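Side-chain contacts in Lmo0794 protein (Listeria monocytogenes, PDB 3EW7), which is of unknown function but probably binds NAD(P) through a Rossmann fold, as in related NAD(P)H-binding oxidoreductases: residues 69-72 with 73-77; 54-57 with 58-62; 78-81 with 82-86. The protein carries 3 engineered substitutions. All blocks are in the same frame, centred on the assembly; numbering follows the deposited sequence.

Contact 1: 69-72 with 73-77; sequences YGIS and PDEAE. Engineered in segment 69-72: Ile71 (natural residue Val).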
# COMPACT_ATOMS: atom_id res chain seq x y z
N TYR A 69 2.21 -3.65 -2.57
CA TYR A 69 2.65 -4.98 -2.96
C TYR A 69 3.28 -4.95 -4.34
O TYR A 69 2.87 -4.17 -5.21
CB TYR A 69 1.45 -5.91 -2.98
CG TYR A 69 1.78 -7.35 -3.26
CD1 TYR A 69 2.38 -8.15 -2.29
CD2 TYR A 69 1.42 -7.94 -4.48
CE1 TYR A 69 2.61 -9.50 -2.51
CE2 TYR A 69 1.65 -9.29 -4.71
CZ TYR A 69 2.23 -10.07 -3.72
OH TYR A 69 2.43 -11.41 -3.93
N GLY A 70 4.27 -5.82 -4.55
CA GLY A 70 4.93 -5.89 -5.84
C GLY A 70 6.40 -5.51 -5.79
O GLY A 70 6.82 -4.55 -6.42
N ILE A 71 7.18 -6.28 -5.03
CA ILE A 71 8.61 -6.04 -4.87
C ILE A 71 9.45 -6.91 -5.81
O ILE A 71 10.64 -6.67 -5.99
CB ILE A 71 9.07 -6.35 -3.44
CG1 ILE A 71 8.20 -5.56 -2.45
CG2 ILE A 71 10.56 -6.02 -3.27
CD1 ILE A 71 8.30 -6.07 -1.00
N SER A 72 8.81 -7.92 -6.40
CA SER A 72 9.52 -8.85 -7.28
C SER A 72 8.65 -9.35 -8.43
O SER A 72 7.45 -9.08 -8.48
CB SER A 72 10.00 -10.04 -6.46
OG SER A 72 8.90 -10.84 -6.11
N PRO A 73 9.26 -10.11 -9.36
CA PRO A 73 8.56 -10.65 -10.53
C PRO A 73 7.32 -11.47 -10.23
O PRO A 73 6.29 -11.33 -10.90
CB PRO A 73 9.64 -11.49 -11.21
CG PRO A 73 10.92 -10.83 -10.78
CD PRO A 73 10.66 -10.56 -9.34
N ASP A 74 7.41 -12.35 -9.22
CA ASP A 74 6.28 -13.20 -8.87
C ASP A 74 5.14 -12.41 -8.27
O ASP A 74 3.97 -12.67 -8.58
CB ASP A 74 6.73 -14.31 -7.92
CG ASP A 74 6.98 -13.80 -6.52
OD1 ASP A 74 6.08 -13.94 -5.66
OD2 ASP A 74 8.08 -13.27 -6.28
N GLU A 75 5.46 -11.45 -7.42
CA GLU A 75 4.43 -10.63 -6.80
C GLU A 75 3.72 -9.87 -7.91
O GLU A 75 2.62 -9.38 -7.72
CB GLU A 75 5.03 -9.64 -5.81
CG GLU A 75 5.71 -10.27 -4.61
CD GLU A 75 5.87 -9.31 -3.43
OE1 GLU A 75 5.75 -8.08 -3.63
OE2 GLU A 75 6.14 -9.81 -2.32
N ALA A 76 4.36 -9.78 -9.07
CA ALA A 76 3.79 -9.05 -10.19
C ALA A 76 2.67 -9.80 -10.88
O ALA A 76 1.94 -9.23 -11.68
CB ALA A 76 4.88 -8.70 -11.20
N GLU A 77 2.52 -11.08 -10.57
CA GLU A 77 1.45 -11.85 -11.19
C GLU A 77 0.32 -12.08 -10.19
O GLU A 77 -0.76 -12.55 -10.55
CB GLU A 77 1.97 -13.20 -11.67
CG GLU A 77 3.36 -13.18 -12.24
CD GLU A 77 3.85 -14.58 -12.58
OE1 GLU A 77 5.08 -14.79 -12.67
OE2 GLU A 77 3.00 -15.47 -12.77
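In the loop that follows strand 64-67 of the Rossmann-type sheet, the carboxylate of Glu75 folds back onto the ring of Tyr69 and the two backbone N-H groups after it. Its OE1 accepts from both Gly70 N at 2.9 Å and Ile71 N at 2.7 Å. The Ile71 bond is nearly straight, with 165° at the hydrogen, and meets OE1 from above the carboxylate plane; Gly70 N arrives from the opposite face of that plane, nearly along the C-O axis, by a more bent bond. Two donors thus grip one oxygen of a buried side chain and would probably favour its ionised form.

The same carboxylate lies stacked on the Tyr69 ring, the planes 14° apart, with CD of Glu75 3.4 Å from CE1 of Tyr69. Further along the ring, CB of Glu75 makes a CH-pi contact over the face, 3.9 Å from the centroid. With CG of Tyr69 anti to its backbone N (chi1 -175°), the ring swings under Glu75, whose chain crosses obliquely over its face.

This turn leads from the strand towards helix 79-90, within a beta-alpha-beta crossover of the fold. Gly70 has a positive phi, where a CB would press on the preceding carbonyl, which calls for glycine. The engineered Ile71 lies side by side with Glu75, its CG1 3.7 Å from OE1 of Glu75. Midway round the loop, OG of Ser72 donates to OD2 of Asp74 at 2.6 Å, meeting it above the carboxylate plane, while Asp74 OD1 forms a salt bridge with Lys78.

Contact 2: 54-57 with 58-62; sequences LTLS and DLSDQ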
# COMPACT_ATOMS: atom_id res chain seq x y z
N LEU A 54 -2.18 -12.74 5.77
CA LEU A 54 -2.71 -11.72 6.67
C LEU A 54 -4.15 -11.97 7.13
O LEU A 54 -5.05 -12.22 6.32
CB LEU A 54 -2.59 -10.36 6.00
CG LEU A 54 -1.36 -9.51 6.35
CD1 LEU A 54 -0.20 -10.40 6.76
CD2 LEU A 54 -1.02 -8.63 5.16
N THR A 55 -4.36 -11.90 8.45
CA THR A 55 -5.69 -12.10 9.01
C THR A 55 -6.16 -10.79 9.60
O THR A 55 -5.35 -9.99 10.04
CB THR A 55 -5.68 -13.10 10.16
OG1 THR A 55 -4.98 -12.52 11.27
CG2 THR A 55 -5.00 -14.39 9.74
N LEU A 56 -7.48 -10.58 9.64
CA LEU A 56 -8.04 -9.36 10.20
C LEU A 56 -7.32 -8.98 11.49
O LEU A 56 -7.01 -7.81 11.72
CB LEU A 56 -9.53 -9.53 10.49
CG LEU A 56 -10.25 -8.31 11.08
CD1 LEU A 56 -10.30 -7.18 10.06
CD2 LEU A 56 -11.67 -8.70 11.49
N SER A 57 -7.05 -9.98 12.33
CA SER A 57 -6.37 -9.76 13.60
C SER A 57 -5.13 -8.86 13.49
O SER A 57 -5.08 -7.81 14.13
CB SER A 57 -5.97 -11.10 14.22
OG SER A 57 -5.25 -10.90 15.42
N ASP A 58 -4.15 -9.26 12.70
CA ASP A 58 -2.94 -8.44 12.58
C ASP A 58 -3.08 -7.18 11.71
O ASP A 58 -2.14 -6.39 11.62
CB ASP A 58 -1.75 -9.29 12.10
CG ASP A 58 -2.15 -10.41 11.16
OD1 ASP A 58 -3.01 -10.17 10.29
OD2 ASP A 58 -1.59 -11.52 11.28
N LEU A 59 -4.24 -6.99 11.11
CA LEU A 59 -4.47 -5.81 10.29
C LEU A 59 -5.13 -4.71 11.12
O LEU A 59 -4.80 -3.53 10.99
CB LEU A 59 -5.38 -6.15 9.11
CG LEU A 59 -4.79 -5.98 7.71
CD1 LEU A 59 -3.44 -6.68 7.63
CD2 LEU A 59 -5.76 -6.55 6.68
N SER A 60 -6.07 -5.11 11.99
CA SER A 60 -6.78 -4.16 12.83
C SER A 60 -5.89 -3.54 13.91
O SER A 60 -6.36 -2.78 14.75
CB SER A 60 -8.01 -4.83 13.44
OG SER A 60 -7.68 -6.09 13.98
N ASP A 61 -4.61 -3.88 13.89
CA ASP A 61 -3.66 -3.32 14.85
C ASP A 61 -3.33 -1.93 14.34
O ASP A 61 -2.87 -1.06 15.08
CB ASP A 61 -2.37 -4.14 14.86
CG ASP A 61 -2.26 -5.03 16.06
OD1 ASP A 61 -3.31 -5.50 16.56
OD2 ASP A 61 -1.11 -5.27 16.49
N GLN A 62 -3.58 -1.73 13.05
CA GLN A 62 -3.27 -0.48 12.35
C GLN A 62 -4.45 0.42 12.03
O GLN A 62 -5.57 -0.05 11.84
CB GLN A 62 -2.57 -0.82 11.04
CG GLN A 62 -1.54 -1.92 11.18
CD GLN A 62 -0.35 -1.49 12.00
OE1 GLN A 62 0.51 -2.30 12.33
NE2 GLN A 62 -0.28 -0.21 12.33
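Asp58 turns its carboxylate back to Thr55 at the start of the short, weakly bonded helix 56-59, resembling one half of a capping box at the helix N-terminus. Its OD1 accepts the backbone N-H of Thr55 at 2.9 Å, with a bent 137° at the hydrogen, and OG1 of Thr55 adds a weak bond to the same oxygen. The two side chains cross at about a right angle. OD1 sits too close to a neighbouring atom in the model, so the lengths and angles of both bonds are doubtful. OD2 has a long, weak ion pair with Lys49.

Leu59 comes next, bonding through its N and packing through its side chain. The N donates to Leu56 O at 3.0 Å, from well above the carbonyl plane, an i to i+3 bond of 3-10 type. The side chain crosses that of Leu54 almost perpendicularly, and the touching atoms are CD1 of Leu59 and CG of Leu54, 3.7 Å apart.

Ser60 follows with the i to i+4 bond: its N reaches Leu56 O at 2.9 Å and 163° at the hydrogen, nearly in line with the carbonyl, so that oxygen holds two backbone donors. OG of Ser60, placed between its own N and carbonyl carbon (chi1 47°), lies 2.9 Å from Leu56 O and 3.1 Å from Ser57 O; its proton could go to either. Ser60 and Asp61 are the middle residues of a type I beta turn from Leu59 to Gln62, closed by Gln62 N on Leu59 O.

The leucines Leu56 and Leu59 rest on helix 79-90, against Leu90 in both cases, while Leu54 touches Ile6 of strand 2-6 and Gln62 hydrogen-bonds Thr28 of strand 26-31.

Contact 3: 78-81 with 82-86; sequences KHVT and SLDHL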
# COMPACT_ATOMS: atom_id res chain seq x y z
N LYS A 78 0.58 -11.74 -8.93
CA LYS A 78 -0.37 -11.96 -7.85
C LYS A 78 -1.07 -10.72 -7.30
O LYS A 78 -1.60 -10.75 -6.19
CB LYS A 78 0.34 -12.70 -6.71
CG LYS A 78 0.79 -14.10 -7.09
CD LYS A 78 1.54 -14.82 -5.97
CE LYS A 78 2.96 -14.34 -5.88
NZ LYS A 78 3.76 -15.21 -4.98
N HIS A 79 -1.09 -9.64 -8.06
CA HIS A 79 -1.71 -8.40 -7.59
C HIS A 79 -3.21 -8.48 -7.35
O HIS A 79 -3.69 -8.22 -6.25
CB HIS A 79 -1.42 -7.26 -8.56
CG HIS A 79 -0.12 -6.57 -8.28
ND1 HIS A 79 0.98 -6.69 -9.10
CD2 HIS A 79 0.27 -5.78 -7.25
CE1 HIS A 79 1.99 -6.01 -8.59
NE2 HIS A 79 1.58 -5.45 -7.47
N VAL A 80 -3.96 -8.83 -8.39
CA VAL A 80 -5.40 -8.94 -8.29
C VAL A 80 -5.80 -9.97 -7.24
O VAL A 80 -6.75 -9.79 -6.49
CB VAL A 80 -6.00 -9.32 -9.66
CG1 VAL A 80 -5.10 -10.36 -10.34
CG2 VAL A 80 -7.42 -9.86 -9.49
N THR A 81 -5.04 -11.06 -7.19
CA THR A 81 -5.34 -12.13 -6.26
C THR A 81 -5.11 -11.79 -4.78
O THR A 81 -5.95 -12.10 -3.93
CB THR A 81 -4.56 -13.40 -6.67
OG1 THR A 81 -5.43 -14.26 -7.42
CG2 THR A 81 -4.06 -14.15 -5.47
N SER A 82 -3.98 -11.15 -4.47
CA SER A 82 -3.67 -10.77 -3.09
C SER A 82 -4.63 -9.70 -2.58
O SER A 82 -4.99 -9.69 -1.40
CB SER A 82 -2.23 -10.26 -2.99
OG SER A 82 -1.98 -9.25 -3.95
N LEU A 83 -5.03 -8.79 -3.45
CA LEU A 83 -5.95 -7.75 -3.03
C LEU A 83 -7.28 -8.41 -2.70
O LEU A 83 -7.94 -8.06 -1.72
CB LEU A 83 -6.14 -6.70 -4.13
CG LEU A 83 -7.14 -5.58 -3.81
CD1 LEU A 83 -6.82 -4.95 -2.46
CD2 LEU A 83 -7.10 -4.53 -4.92
N ASP A 84 -7.68 -9.38 -3.52
CA ASP A 84 -8.93 -10.08 -3.28
C ASP A 84 -8.92 -10.63 -1.87
O ASP A 84 -9.92 -10.53 -1.16
CB ASP A 84 -9.14 -11.20 -4.30
CG ASP A 84 -9.64 -10.69 -5.65
OD1 ASP A 84 -9.98 -9.49 -5.78
OD2 ASP A 84 -9.70 -11.50 -6.60
N HIS A 85 -7.79 -11.20 -1.45
CA HIS A 85 -7.67 -11.74 -0.10
C HIS A 85 -7.94 -10.67 0.95
O HIS A 85 -8.72 -10.88 1.88
CB HIS A 85 -6.28 -12.33 0.13
CG HIS A 85 -6.02 -12.70 1.56
ND1 HIS A 85 -6.69 -13.72 2.20
CD2 HIS A 85 -5.18 -12.17 2.48
CE1 HIS A 85 -6.28 -13.79 3.45
NE2 HIS A 85 -5.36 -12.86 3.65
N LEU A 86 -7.30 -9.51 0.80
CA LEU A 86 -7.48 -8.42 1.75
C LEU A 86 -8.92 -7.94 1.77
O LEU A 86 -9.46 -7.61 2.82
CB LEU A 86 -6.54 -7.26 1.41
CG LEU A 86 -5.04 -7.55 1.59
CD1 LEU A 86 -4.22 -6.32 1.22
CD2 LEU A 86 -4.77 -7.94 3.03
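Ser82 folds its hydroxyl back over the first turn of helix 79-90, towards the carbonyls of Lys78 and His79. Among the hydroxyl contacts, OG of Ser82 lies 2.7 Å from Lys78 O and 3.0 Å from His79 O, and its one proton may serve either. A chi1 of 52°, with OG between the backbone N and the carbonyl carbon, brings it to these oxygens, and CB of the same serine stays close to Lys78 O.

The backbone bonds are those of a regular alpha helix. Ser82 N donates to O of Lys78, the N-cap residue, at 3.0 Å, and Leu83 N to His79 O at 3.2 Å; Asp84 N and His85 N repeat the step on Val80 O and Thr81 O. Lys78 O is thus met by a backbone N-H and can also receive the serine hydroxyl.

This helix is the connection in the beta-alpha-beta unit formed with strands 64-67 and 97-101, and Leu83 and Leu86 face those strands, touching Asp67 and Leu98.

Val80 and Asp84 lie alongside each other, pointing the same way, with CG2 of Val80 4.0 Å from OD2 of Asp84. With CG anti to its carbonyl carbon (chi1 -79°), Asp84 is turned back along the helix. Its carboxylate sits beside the Val80 carbonyl, CG of Asp84 3.1 Å from Val80 O; the oxygens on both sides are acceptors and make no bond with each other. OD1 of Asp84 is instead hydrogen-bonded to ND1 of His140 on helix 131-142.

Polar ends also tie the helix to its surroundings. His79 NE2 hydrogen-bonds Tyr69 O, and its ring meets that of Tyr69 edge-to-face. His85 NE2 is hydrogen-bonded to Leu54 O.

In the fold
Along the chain the order is contact 2, contact 1, contact 3, all within the NAD(P)H-binding Rossmann-type fold. Strand 64-67 runs between contacts 2 and 1, and residues 69-77 then lead directly into helix 79-90, which holds contact 3. Contacts 1 and 2 are far apart, their centres about 22 Å from each other and their nearest atoms about 8 Å apart. Contact 3 touches both: its centre lies about 11 Å from that of contact 1 and about 16 Å from that of contact 2. One helix beside the parallel sheet therefore touches the loop after strand 64-67 and the short helical turn before it.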